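Local coordinates for protein rhophilin-2 (PDB 2VSV) that binds GTP-bound Rho and may act in a Rho pathway to limit stress fibre formation, its PDZ domain being the part described here, at residues Lys77-Thr80 / Leu81-Met85. Residues are numbered along the deposited sequence; the frame is centred on the assembly and turned at random. Where two conformers were deposited one is given.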
ATOM      1  N   LYS B  77      -1.835 -13.986 -11.486  1.00 10.57           N
ATOM      2  CA  LYS B  77      -1.107 -12.759 -11.830  1.00 14.26           C
ATOM      3  C   LYS B  77      -1.588 -12.149 -13.120  1.00  8.53           C
ATOM      4  O   LYS B  77      -1.625 -10.914 -13.232  1.00 11.10           O
ATOM      5  CB  LYS B  77       0.420 -12.968 -11.864  1.00 15.67           C
ATOM      6  CG  LYS B  77       1.075 -12.813 -10.493  1.00 19.89           C
ATOM      7  CD  LYS B  77       2.610 -12.939 -10.599  1.00 24.19           C
ATOM      8  CE  LYS B  77       3.157 -14.138  -9.861  1.00 33.17           C
ATOM      9  NZ  LYS B  77       3.263 -13.862  -8.393  1.00 29.25           N
ATOM     10  N   TRP B  78      -1.979 -13.002 -14.071  1.00 10.27           N
ATOM     11  CA  TRP B  78      -2.423 -12.541 -15.382  1.00 16.47           C
ATOM     12  C   TRP B  78      -3.920 -12.616 -15.623  1.00 13.58           C
ATOM     13  O   TRP B  78      -4.365 -12.394 -16.745  1.00 15.77           O
ATOM     14  CB  TRP B  78      -1.684 -13.312 -16.468  1.00 19.36           C
ATOM     15  CG  TRP B  78      -0.204 -13.307 -16.219  1.00 25.42           C
ATOM     16  CD1 TRP B  78       0.503 -14.145 -15.381  1.00 25.84           C
ATOM     17  CD2 TRP B  78       0.750 -12.400 -16.774  1.00 30.37           C
ATOM     18  NE1 TRP B  78       1.833 -13.814 -15.400  1.00 36.66           N
ATOM     19  CE2 TRP B  78       2.014 -12.750 -16.248  1.00 37.31           C
ATOM     20  CE3 TRP B  78       0.661 -11.329 -17.666  1.00 34.68           C
ATOM     21  CZ2 TRP B  78       3.175 -12.066 -16.590  1.00 37.30           C
ATOM     22  CZ3 TRP B  78       1.816 -10.655 -18.012  1.00 41.73           C
ATOM     23  CH2 TRP B  78       3.058 -11.025 -17.475  1.00 47.11           C
ATOM     24  N   LEU B  79      -4.698 -12.862 -14.567  1.00 10.68           N
ATOM     25  CA  LEU B  79      -6.145 -13.083 -14.689  1.00  7.83           C
ATOM     26  C   LEU B  79      -6.902 -11.772 -14.591  1.00 10.20           C
ATOM     27  O   LEU B  79      -6.446 -10.835 -13.927  1.00 11.47           O
ATOM     28  CB  LEU B  79      -6.633 -14.025 -13.567  1.00  5.36           C
ATOM     29  CG  LEU B  79      -6.099 -15.450 -13.579  1.00  7.56           C
ATOM     30  CD1 LEU B  79      -6.795 -16.349 -12.562  1.00  2.25           C
ATOM     31  CD2 LEU B  79      -6.199 -16.121 -14.942  1.00 10.35           C
ATOM     32  N   THR B  80      -8.034 -11.685 -15.290  1.00  8.23           N
ATOM     33  CA  THR B  80      -8.952 -10.567 -15.103  1.00  8.87           C
ATOM     34  C   THR B  80      -9.781 -10.641 -13.801  1.00  7.73           C
ATOM     35  O   THR B  80      -9.903 -11.680 -13.147  1.00  6.98           O
ATOM     36  CB  THR B  80      -9.940 -10.485 -16.267  1.00  8.21           C
ATOM     37  OG1 THR B  80     -10.853 -11.590 -16.192  1.00 14.27           O
ATOM     38  CG2 THR B  80      -9.197 -10.476 -17.627  1.00 11.15           C
ATOM     39  N   LEU B  81     -10.386  -9.500 -13.460  1.00 10.71           N
ATOM     40  CA  LEU B  81     -11.313  -9.398 -12.345  1.00  7.48           C
ATOM     41  C   LEU B  81     -12.389 -10.478 -12.448  1.00  7.36           C
ATOM     42  O   LEU B  81     -12.670 -11.152 -11.485  1.00  6.16           O
ATOM     43  CB  LEU B  81     -11.966  -8.011 -12.335  1.00  6.16           C
ATOM     44  CG  LEU B  81     -13.016  -7.719 -11.281  1.00  7.27           C
ATOM     45  CD1 LEU B  81     -12.432  -7.883  -9.879  1.00 16.39           C
ATOM     46  CD2 LEU B  81     -13.616  -6.312 -11.509  1.00  8.47           C
ATOM     47  N   SER B  82     -12.966 -10.643 -13.643  1.00  9.16           N
ATOM     48  CA  SER B  82     -14.023 -11.618 -13.863  1.00 13.04           C
ATOM     49  C   SER B  82     -13.538 -13.047 -13.585  1.00  4.44           C
ATOM     50  O   SER B  82     -14.223 -13.834 -12.911  1.00  8.02           O
ATOM     51  CB  SER B  82     -14.521 -11.496 -15.304  1.00 12.18           C
ATOM     52  OG  SER B  82     -15.500 -12.455 -15.555  1.00 25.44           O
ATOM     53  N   GLU B  83     -12.351 -13.369 -14.076  1.00  4.16           N
ATOM     54  CA  GLU B  83     -11.736 -14.673 -13.845  1.00  4.64           C
ATOM     55  C   GLU B  83     -11.416 -14.988 -12.377  1.00  5.93           C
ATOM     56  O   GLU B  83     -11.661 -16.102 -11.871  1.00  7.43           O
ATOM     57  CB  GLU B  83     -10.506 -14.789 -14.685  1.00  9.11           C
ATOM     58  CG  GLU B  83     -10.853 -14.796 -16.166  1.00  7.17           C
ATOM     59  CD  GLU B  83      -9.628 -14.757 -17.026  1.00 23.55           C
ATOM     60  OE1 GLU B  83      -8.719 -13.944 -16.769  1.00 16.25           O
ATOM     61  OE2 GLU B  83      -9.577 -15.549 -17.976  1.00 20.56           O
ATOM     62  N   VAL B  84     -10.883 -14.001 -11.691  1.00  4.00           N
ATOM     63  CA  VAL B  84     -10.598 -14.190 -10.276  1.00  4.11           C
ATOM     64  C   VAL B  84     -11.872 -14.381  -9.495  1.00  6.45           C
ATOM     65  O   VAL B  84     -11.953 -15.254  -8.652  1.00  2.38           O
ATOM     66  CB  VAL B  84      -9.781 -13.036  -9.683  1.00  8.92           C
ATOM     67  CG1 VAL B  84      -9.732 -13.221  -8.122  1.00  2.12           C
ATOM     68  CG2 VAL B  84      -8.399 -13.023 -10.272  1.00  6.68           C
ATOM     69  N   MET B  85     -12.895 -13.581  -9.785  1.00  8.74           N
ATOM     70  CA  MET B  85     -14.197 -13.787  -9.168  1.00  6.59           C
ATOM     71  C   MET B  85     -14.724 -15.209  -9.397  1.00  7.94           C
ATOM     72  O   MET B  85     -15.177 -15.863  -8.457  1.00  3.90           O
ATOM     73  CB  MET B  85     -15.191 -12.745  -9.683  0.50  7.10           C
ATOM     74  CG  MET B  85     -16.587 -12.863  -9.122  0.50 15.40           C
ATOM     75  SD  MET B  85     -17.498 -11.361  -9.508  0.50 18.17           S
ATOM     76  CE  MET B  85     -16.341 -10.200  -8.775  0.50 13.19           C
TER
HETATM   77  O   HOH W   1      -6.697 -13.376 -18.493  1.00 30.87           O
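Glu83 folds its side chain back across Thr80 at the start of helix 81-89, and CG of Glu83 lies 3.2 Å from OG1 of Thr80. Together the two residues form a capping box. Thr80 is the N-cap: its OG1 accepts from the backbone N of Glu83 at 3.1 Å, in a nearly straight bond of 166°. The Thr80 hydroxyl sits between the backbone N and the carbonyl carbon (chi1 70°), which turns it to the first turn of the helix. In return, OE1 of Glu83 accepts from the backbone N of Thr80 at 2.8 Å. The carboxylate uses its anti lone pair for this bond, the one away from its other oxygen. CG of Glu83 lies beside its own backbone N (chi1 -66°), and the chain is extended beyond it, which brings OE1 to the backbone N of Thr80.

OE1 of Glu83 also accepts a hydrogen bond from a water 2.7 Å away. That water also donates to the carbonyl O of Trp78 and so ties the carboxylate to the loop. The side chains of Leu79 and Glu83 cross at about a right angle, with CD2 of Leu79 3.8 Å from OE1 of Glu83. CB of Leu79 packs against CG2 of Val84 at 3.9 Å, a small apolar contact next to the capping box. The backbone N of Val84 donates to O of Thr80 and begins the helical bonding.

Outside these residues, OD1 of Asn43 accepts from the backbone N of Leu81. Val84 and Leu81 rest on Leu40 of strand 38-41; in PDZ domains the groove for a ligand C-terminus generally lies between this helix and this strand. Two side chains thus serve two backbone N-H groups, and the Glu83 carboxylate, near the N-terminal end of the helix, probably interacts favourably with the helix dipole.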